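Acetylene hydratase (Pelobacter acetylenicus, PDB 2E7Z) catalyses the hydration of acetylene to acetaldehyde, a non-redox reaction carried out with a tungsten-bis(molybdopterin guanine dinucleotide) cofactor and a [4Fe-4S] cluster. Local coordinates at residues Ile472-Thr477 with Gln534-Ser539; Arg58-Leu63 with Glu483-Ala488. One frame throughout, in Å; residues are numbered along the deposited sequence.

Contact 1 of 2, residues Ile472-Thr477 with Gln534-Ser539; sequences IPFGNT and QYTYMS
G475 and Y537 face each other as the hydrogen-bonded pair of a two-stranded antiparallel sheet, G475 N giving to Y537 O at 3.0 Å and Y537 N to G475 O at 2.9 Å. T477 N bonds Y535 O at one end, where one water donates to both Y535 O and T477 O, and S539 N bonds P473 O at the other. On one face F474 CB rests 3.7 Å from M538 SD; bends at chi2 and chi3 bring M538 CE back to F474 CB and P473 O. N476 and T536 run alongside each other there. On the Y537 side, T477 CG2 meets the ring edge in its plane, 3.8 Å from Y537 CE1. With chi1 at 56°, T477 OG1 turns to Q534 O, 2.8 Å away, though the hydroxyl's position is less certain. With an alanine here, the methyl at the Y537 ring edge would be gone, which would probably open a gap there and take away whatever hold the hydroxyl has on Q534 O. Farther out, the Y531 ring stacks on Y537, Y531 O bonds Y537 OH, T36 holds N476 OD1, and H328 NE2 shares Y537 O. Backbone bonds thus do most of the joining, while the polar ends of N476 and Y537 are bonded outside the pair.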
ATOM      1  N   ILE A 472      -7.981  -5.150  10.389  1.00 10.28           N
ATOM      2  CA  ILE A 472      -7.220  -6.333  10.782  1.00 10.52           C
ATOM      3  C   ILE A 472      -7.821  -6.875  12.085  1.00 10.59           C
ATOM      4  O   ILE A 472      -7.973  -6.127  13.036  1.00 11.03           O
ATOM      5  CB  ILE A 472      -5.735  -6.006  10.986  1.00 10.24           C
ATOM      6  CG1 ILE A 472      -5.121  -5.429   9.711  1.00 11.18           C
ATOM      7  CG2 ILE A 472      -4.957  -7.271  11.413  1.00 10.31           C
ATOM      8  CD1 ILE A 472      -3.659  -4.973   9.885  1.00 12.64           C
ATOM      9  N   PRO A 473      -8.221  -8.160  12.104  1.00 12.10           N
ATOM     10  CA  PRO A 473      -8.951  -8.693  13.249  1.00 12.33           C
ATOM     11  C   PRO A 473      -8.083  -9.159  14.438  1.00 12.40           C
ATOM     12  O   PRO A 473      -8.488 -10.060  15.171  1.00 13.40           O
ATOM     13  CB  PRO A 473      -9.706  -9.879  12.641  1.00 13.36           C
ATOM     14  CG  PRO A 473      -8.820 -10.359  11.566  1.00 14.18           C
ATOM     15  CD  PRO A 473      -8.126  -9.144  11.004  1.00 12.45           C
ATOM     16  N   PHE A 474      -6.910  -8.565  14.618  1.00 11.69           N
ATOM     17  CA  PHE A 474      -6.102  -8.810  15.801  1.00 11.74           C
ATOM     18  C   PHE A 474      -5.138  -7.661  15.933  1.00 11.90           C
ATOM     19  O   PHE A 474      -4.914  -6.905  14.977  1.00 11.92           O
ATOM     20  CB  PHE A 474      -5.304 -10.117  15.668  1.00 12.94           C
ATOM     21  CG  PHE A 474      -4.288 -10.090  14.563  1.00 12.95           C
ATOM     22  CD1 PHE A 474      -4.644 -10.441  13.268  1.00 13.96           C
ATOM     23  CD2 PHE A 474      -2.971  -9.716  14.811  1.00 13.69           C
ATOM     24  CE1 PHE A 474      -3.704 -10.407  12.252  1.00 15.15           C
ATOM     25  CE2 PHE A 474      -2.031  -9.665  13.789  1.00 16.25           C
ATOM     26  CZ  PHE A 474      -2.407 -10.017  12.502  1.00 17.02           C
ATOM     27  N   GLY A 475      -4.546  -7.551  17.113  1.00 10.94           N
ATOM     28  CA  GLY A 475      -3.441  -6.609  17.301  1.00 11.06           C
ATOM     29  C   GLY A 475      -2.310  -7.279  18.044  1.00 11.02           C
ATOM     30  O   GLY A 475      -2.554  -7.997  19.014  1.00 12.56           O
ATOM     31  N   ASN A 476      -1.083  -7.067  17.571  1.00 10.66           N
ATOM     32  CA  ASN A 476       0.124  -7.401  18.341  1.00 11.17           C
ATOM     33  C   ASN A 476       0.641  -6.191  19.102  1.00 10.65           C
ATOM     34  O   ASN A 476       0.742  -5.102  18.549  1.00 12.38           O
ATOM     35  CB  ASN A 476       1.235  -7.919  17.415  1.00 10.82           C
ATOM     36  CG  ASN A 476       0.899  -9.270  16.799  1.00 12.31           C
ATOM     37  OD1 ASN A 476       1.128  -9.506  15.610  1.00 14.23           O
ATOM     38  ND2 ASN A 476       0.319 -10.142  17.592  1.00 12.53           N
ATOM     39  N   THR A 477       0.978  -6.386  20.367  1.00  9.76           N
ATOM     40  CA  THR A 477       1.629  -5.321  21.125  1.00  9.09           C
ATOM     41  C   THR A 477       3.111  -5.186  20.763  1.00  8.99           C
ATOM     42  O   THR A 477       3.772  -6.173  20.440  1.00  9.65           O
ATOM     43  CB  THR A 477       1.477  -5.576  22.636  1.00  9.25           C
ATOM     44  OG1 THR A 477       2.011  -6.879  22.933  1.00 10.10           O
ATOM     45  CG2 THR A 477       0.009  -5.527  23.041  1.00  9.65           C
ATOM     46  N   GLN A 534       0.782  -9.059  27.162  1.00 12.17           N
ATOM     47  CA  GLN A 534       0.299 -10.129  26.314  1.00 11.63           C
ATOM     48  C   GLN A 534       0.644  -9.808  24.875  1.00 11.36           C
ATOM     49  O   GLN A 534       0.529  -8.656  24.450  1.00 10.83           O
ATOM     50  CB  GLN A 534      -1.205 -10.225  26.478  1.00 11.67           C
ATOM     51  CG  GLN A 534      -1.836 -11.317  25.624  1.00 14.74           C
ATOM     52  CD  GLN A 534      -3.290 -11.605  25.980  1.00 15.88           C
ATOM     53  OE1 GLN A 534      -3.635 -11.761  27.149  1.00 17.43           O
ATOM     54  NE2 GLN A 534      -4.142 -11.712  24.967  1.00 15.74           N
ATOM     55  N   TYR A 535       1.096 -10.819  24.132  1.00 11.36           N
ATOM     56  CA  TYR A 535       1.539 -10.608  22.758  1.00 11.61           C
ATOM     57  C   TYR A 535       0.456 -10.121  21.815  1.00 11.22           C
ATOM     58  O   TYR A 535       0.687  -9.212  21.012  1.00 10.70           O
ATOM     59  CB  TYR A 535       2.079 -11.897  22.143  1.00 12.29           C
ATOM     60  CG  TYR A 535       3.408 -12.357  22.648  1.00 13.14           C
ATOM     61  CD1 TYR A 535       4.451 -11.466  22.862  1.00 14.41           C
ATOM     62  CD2 TYR A 535       3.646 -13.714  22.827  1.00 14.14           C
ATOM     63  CE1 TYR A 535       5.706 -11.923  23.301  1.00 15.52           C
ATOM     64  CE2 TYR A 535       4.869 -14.177  23.250  1.00 14.63           C
ATOM     65  CZ  TYR A 535       5.906 -13.285  23.490  1.00 16.63           C
ATOM     66  OH  TYR A 535       7.143 -13.726  23.924  1.00 18.17           O
ATOM     67  N   THR A 536      -0.707 -10.777  21.864  1.00 11.21           N
ATOM     68  CA  THR A 536      -1.708 -10.628  20.806  1.00 11.52           C
ATOM     69  C   THR A 536      -3.109 -10.602  21.379  1.00 12.19           C
ATOM     70  O   THR A 536      -3.427 -11.417  22.243  1.00 13.01           O
ATOM     71  CB  THR A 536      -1.631 -11.854  19.863  1.00 12.61           C
ATOM     72  OG1 THR A 536      -0.277 -12.019  19.420  1.00 13.23           O
ATOM     73  CG2 THR A 536      -2.594 -11.714  18.666  1.00 13.67           C
ATOM     74  N   TYR A 537      -3.943  -9.708  20.855  1.00 11.90           N
ATOM     75  CA  TYR A 537      -5.343  -9.646  21.222  1.00 11.81           C
ATOM     76  C   TYR A 537      -6.202  -9.867  19.993  1.00 12.35           C
ATOM     77  O   TYR A 537      -6.175  -9.059  19.061  1.00 12.23           O
ATOM     78  CB  TYR A 537      -5.662  -8.286  21.830  1.00 12.25           C
ATOM     79  CG  TYR A 537      -4.956  -8.054  23.147  1.00 11.02           C
ATOM     80  CD1 TYR A 537      -3.685  -7.499  23.196  1.00 10.95           C
ATOM     81  CD2 TYR A 537      -5.575  -8.381  24.348  1.00 12.48           C
ATOM     82  CE1 TYR A 537      -3.044  -7.277  24.420  1.00 11.56           C
ATOM     83  CE2 TYR A 537      -4.963  -8.160  25.568  1.00 12.27           C
ATOM     84  CZ  TYR A 537      -3.701  -7.614  25.600  1.00 10.95           C
ATOM     85  OH  TYR A 537      -3.110  -7.399  26.826  1.00 12.24           O
ATOM     86  N   MET A 538      -6.959 -10.966  19.992  1.00 13.01           N
ATOM     87  CA  MET A 538      -7.842 -11.270  18.877  1.00 13.87           C
ATOM     88  C   MET A 538      -9.139 -10.494  18.984  1.00 13.80           C
ATOM     89  O   MET A 538      -9.662 -10.302  20.085  1.00 14.86           O
ATOM     90  CB  MET A 538      -8.161 -12.777  18.831  1.00 14.60           C
ATOM     91  CG  MET A 538      -6.927 -13.682  18.743  1.00 17.20           C
ATOM     92  SD  MET A 538      -5.825 -13.371  17.337  1.00 22.44           S
ATOM     93  CE  MET A 538      -6.997 -13.397  15.981  1.00 20.95           C
ATOM     94  N   SER A 539      -9.661 -10.062  17.841  1.00 13.94           N
ATOM     95  CA  SER A 539     -10.951  -9.389  17.784  1.00 14.00           C
ATOM     96  C   SER A 539     -12.068 -10.404  17.564  1.00 14.68           C
ATOM     97  O   SER A 539     -11.883 -11.417  16.871  1.00 15.15           O
ATOM     98  CB  SER A 539     -10.998  -8.401  16.616  1.00 14.68           C
ATOM     99  OG  SER A 539     -12.204  -7.659  16.628  1.00 14.04           O
TER
HETATM  100  O   HOH W   1       3.235  -9.124  20.009  1.00 11.54           O

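Contact 2 of 2, residues Arg58-Leu63 with Glu483-Ala488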
ATOM      1  N   ARG A  58      20.756  10.460  10.253  1.00 11.26           N
ATOM      2  CA  ARG A  58      19.377  10.556  10.729  1.00 11.02           C
ATOM      3  C   ARG A  58      19.093  11.989  11.181  1.00 11.37           C
ATOM      4  O   ARG A  58      19.918  12.648  11.834  1.00 11.50           O
ATOM      5  CB  ARG A  58      19.149   9.559  11.867  1.00 10.73           C
ATOM      6  CG  ARG A  58      17.714   9.557  12.365  1.00 10.70           C
ATOM      7  CD  ARG A  58      17.488   8.489  13.398  1.00 10.24           C
ATOM      8  NE  ARG A  58      16.113   8.684  13.943  1.00  9.40           N
ATOM      9  CZ  ARG A  58      15.663   8.180  15.101  1.00  9.78           C
ATOM     10  NH1 ARG A  58      16.433   7.394  15.856  1.00 11.15           N
ATOM     11  NH2 ARG A  58      14.430   8.450  15.533  1.00  9.88           N
ATOM     12  N   VAL A  59      17.931  12.503  10.792  1.00 10.24           N
ATOM     13  CA  VAL A  59      17.490  13.810  11.243  1.00 10.63           C
ATOM     14  C   VAL A  59      16.921  13.684  12.647  1.00 10.57           C
ATOM     15  O   VAL A  59      15.890  13.020  12.851  1.00 10.53           O
ATOM     16  CB  VAL A  59      16.431  14.403  10.265  1.00 10.54           C
ATOM     17  CG1 VAL A  59      15.880  15.733  10.772  1.00 10.60           C
ATOM     18  CG2 VAL A  59      17.050  14.577   8.865  1.00 11.89           C
ATOM     19  N   LEU A  60      17.573  14.307  13.628  1.00 10.42           N
ATOM     20  CA  LEU A  60      17.165  14.197  15.023  1.00 11.14           C
ATOM     21  C   LEU A  60      16.618  15.499  15.607  1.00 11.17           C
ATOM     22  O   LEU A  60      16.151  15.526  16.757  1.00 11.08           O
ATOM     23  CB  LEU A  60      18.312  13.651  15.886  1.00 12.06           C
ATOM     24  CG  LEU A  60      18.683  12.196  15.644  1.00 12.84           C
ATOM     25  CD1 LEU A  60      19.879  11.861  16.587  1.00 14.08           C
ATOM     26  CD2 LEU A  60      17.544  11.227  15.853  1.00 12.83           C
ATOM     27  N   TYR A  61      16.664  16.575  14.832  1.00 11.22           N
ATOM     28  CA  TYR A  61      16.231  17.894  15.287  1.00 10.72           C
ATOM     29  C   TYR A  61      15.459  18.579  14.174  1.00 10.82           C
ATOM     30  O   TYR A  61      15.773  18.380  12.989  1.00 10.92           O
ATOM     31  CB  TYR A  61      17.432  18.780  15.701  1.00 11.11           C
ATOM     32  CG  TYR A  61      18.232  18.177  16.828  1.00 12.75           C
ATOM     33  CD1 TYR A  61      19.243  17.274  16.567  1.00 12.40           C
ATOM     34  CD2 TYR A  61      17.949  18.489  18.165  1.00 12.71           C
ATOM     35  CE1 TYR A  61      19.966  16.673  17.602  1.00 13.13           C
ATOM     36  CE2 TYR A  61      18.679  17.912  19.211  1.00 14.09           C
ATOM     37  CZ  TYR A  61      19.668  17.008  18.910  1.00 14.31           C
ATOM     38  OH  TYR A  61      20.390  16.434  19.929  1.00 17.39           O
ATOM     39  N   PRO A  62      14.471  19.392  14.544  1.00 10.38           N
ATOM     40  CA  PRO A  62      13.772  20.153  13.508  1.00 10.31           C
ATOM     41  C   PRO A  62      14.725  21.030  12.692  1.00 10.64           C
ATOM     42  O   PRO A  62      15.626  21.680  13.251  1.00 12.15           O
ATOM     43  CB  PRO A  62      12.806  21.019  14.305  1.00 11.41           C
ATOM     44  CG  PRO A  62      12.526  20.232  15.548  1.00 11.24           C
ATOM     45  CD  PRO A  62      13.871  19.621  15.880  1.00 11.10           C
ATOM     46  N   LEU A  63      14.514  21.025  11.379  1.00 10.70           N
ATOM     47  CA  LEU A  63      15.282  21.890  10.474  1.00 10.28           C
ATOM     48  C   LEU A  63      14.359  22.835   9.739  1.00 10.74           C
ATOM     49  O   LEU A  63      13.319  22.427   9.243  1.00 11.49           O
ATOM     50  CB  LEU A  63      16.067  21.064   9.457  1.00 10.93           C
ATOM     51  CG  LEU A  63      17.092  20.075   9.983  1.00 11.54           C
ATOM     52  CD1 LEU A  63      17.526  19.158   8.883  1.00 12.68           C
ATOM     53  CD2 LEU A  63      18.299  20.863  10.543  1.00 14.16           C
ATOM     54  N   GLU A 483      14.369   5.189  24.627  1.00 12.93           N
ATOM     55  CA  GLU A 483      13.833   6.520  24.403  1.00 13.99           C
ATOM     56  C   GLU A 483      14.297   6.990  23.025  1.00 13.04           C
ATOM     57  O   GLU A 483      15.380   6.609  22.570  1.00 13.70           O
ATOM     58  CB  GLU A 483      14.354   7.483  25.483  1.00 15.39           C
ATOM     59  CG  GLU A 483      13.758   7.244  26.884  1.00 20.11           C
ATOM     60  CD  GLU A 483      12.262   7.551  26.997  1.00 26.79           C
ATOM     61  OE1 GLU A 483      11.730   8.370  26.208  1.00 29.67           O
ATOM     62  OE2 GLU A 483      11.611   6.971  27.899  1.00 30.53           O
ATOM     63  N   PRO A 484      13.495   7.831  22.356  1.00 12.48           N
ATOM     64  CA  PRO A 484      13.947   8.325  21.054  1.00 12.11           C
ATOM     65  C   PRO A 484      15.244   9.125  21.137  1.00 12.76           C
ATOM     66  O   PRO A 484      15.473   9.883  22.084  1.00 13.88           O
ATOM     67  CB  PRO A 484      12.808   9.226  20.576  1.00 12.80           C
ATOM     68  CG  PRO A 484      11.803   9.290  21.673  1.00 15.09           C
ATOM     69  CD  PRO A 484      12.152   8.312  22.735  1.00 12.76           C
ATOM     70  N   ALA A 485      16.066   8.973  20.112  1.00 12.16           N
ATOM     71  CA  ALA A 485      17.332   9.717  20.037  1.00 12.46           C
ATOM     72  C   ALA A 485      17.094  11.201  19.775  1.00 12.96           C
ATOM     73  O   ALA A 485      16.093  11.599  19.172  1.00 12.49           O
ATOM     74  CB  ALA A 485      18.233   9.126  18.977  1.00 14.61           C
ATOM     75  N   GLY A 486      18.015  12.030  20.260  1.00 13.08           N
ATOM     76  CA  GLY A 486      18.006  13.461  19.977  1.00 12.84           C
ATOM     77  C   GLY A 486      16.674  14.074  20.351  1.00 12.40           C
ATOM     78  O   GLY A 486      16.132  13.793  21.432  1.00 13.65           O
ATOM     79  N   GLU A 487      16.109  14.868  19.432  1.00 11.34           N
ATOM     80  CA  GLU A 487      14.811  15.491  19.639  1.00 11.87           C
ATOM     81  C   GLU A 487      13.755  14.836  18.748  1.00 10.60           C
ATOM     82  O   GLU A 487      12.767  15.476  18.394  1.00 10.48           O
ATOM     83  CB  GLU A 487      14.893  17.000  19.370  1.00 12.01           C
ATOM     84  CG  GLU A 487      15.386  17.793  20.572  1.00 14.42           C
ATOM     85  CD  GLU A 487      14.270  18.039  21.561  1.00 16.09           C
ATOM     86  OE1 GLU A 487      13.379  18.877  21.271  1.00 15.96           O
ATOM     87  OE2 GLU A 487      14.285  17.383  22.631  1.00 20.77           O
ATOM     88  N   ALA A 488      13.939  13.558  18.422  1.00  9.94           N
ATOM     89  CA  ALA A 488      12.885  12.861  17.633  1.00  9.47           C
ATOM     90  C   ALA A 488      11.619  12.741  18.469  1.00 10.11           C
ATOM     91  O   ALA A 488      11.668  12.486  19.669  1.00 10.06           O
ATOM     92  CB  ALA A 488      13.403  11.510  17.218  1.00  9.83           C
TER
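L60 lies against the type II' turn A485-A488, and its side chain runs from G486 toward A485. Its CB is 4.1 Å from G486 CA. CG stands anti to the carbonyl carbon (chi1 -69°), which carries the two methyls out along the turn: CD1 meets A485 CB and G486 N, while CD2 comes 3.8 Å from A485 CB and 3.6 Å from A485 O. The same CD2 sits 3.5 Å above one face of the R58 guanidinium, toward its rim, and is thus held between the arginine and the turn. G486 has positive phi and no side chain; a CB there would run into L60 CB.

The backbone of L60 adds the direct hydrogen bond, E487 N to L60 O at 2.8 Å, bent at the hydrogen (137°). A488 N instead closes the turn on A485 O. Next along, the Y61 ring crosses the E487 side chain at about a right angle, its CE2 3.6 Å from E487 CG, and E487 N lies over one ring face near the rim. R77 makes a cation-pi contact with Y61.

R58, extended from CG to NE, brings NH2 to 3.6 Å from A488 CB, but its polar partners lie outside the two segments: NH1 forms a salt bridge with E461 and also bonds R53 O, and NH2 bonds G456 O. The R58 side chain comes within about 5 Å of that of Q441, which binds the cofactor. Held by these bonds, the guanidinium offers the turn mainly a surface to pack on, and the two loops meet through apolar contacts and one backbone hydrogen bond.

Both contacts are partly buried and lie well away from the centre of the chain, contact 1 at about 21 Å and contact 2 at about 27 Å; their own centres are 30 Å apart and they do not touch. They share no element, though 472-477 and 483-488 follow closely along the chain, so one short region joins two separate parts of the fold. Contact 1 pairs short strands through regular backbone bonds, with the N476 side chain about 10 Å from the iron-sulfur cluster. Contact 2 sets a turn against a loop leading into strand 63-65 of the seven-stranded mixed sheet, packing leucine on alanine, and tyrosine on the aliphatic part of a glutamate, beside an arginine whose side chain is about 7 Å from a molybdopterin guanine dinucleotide.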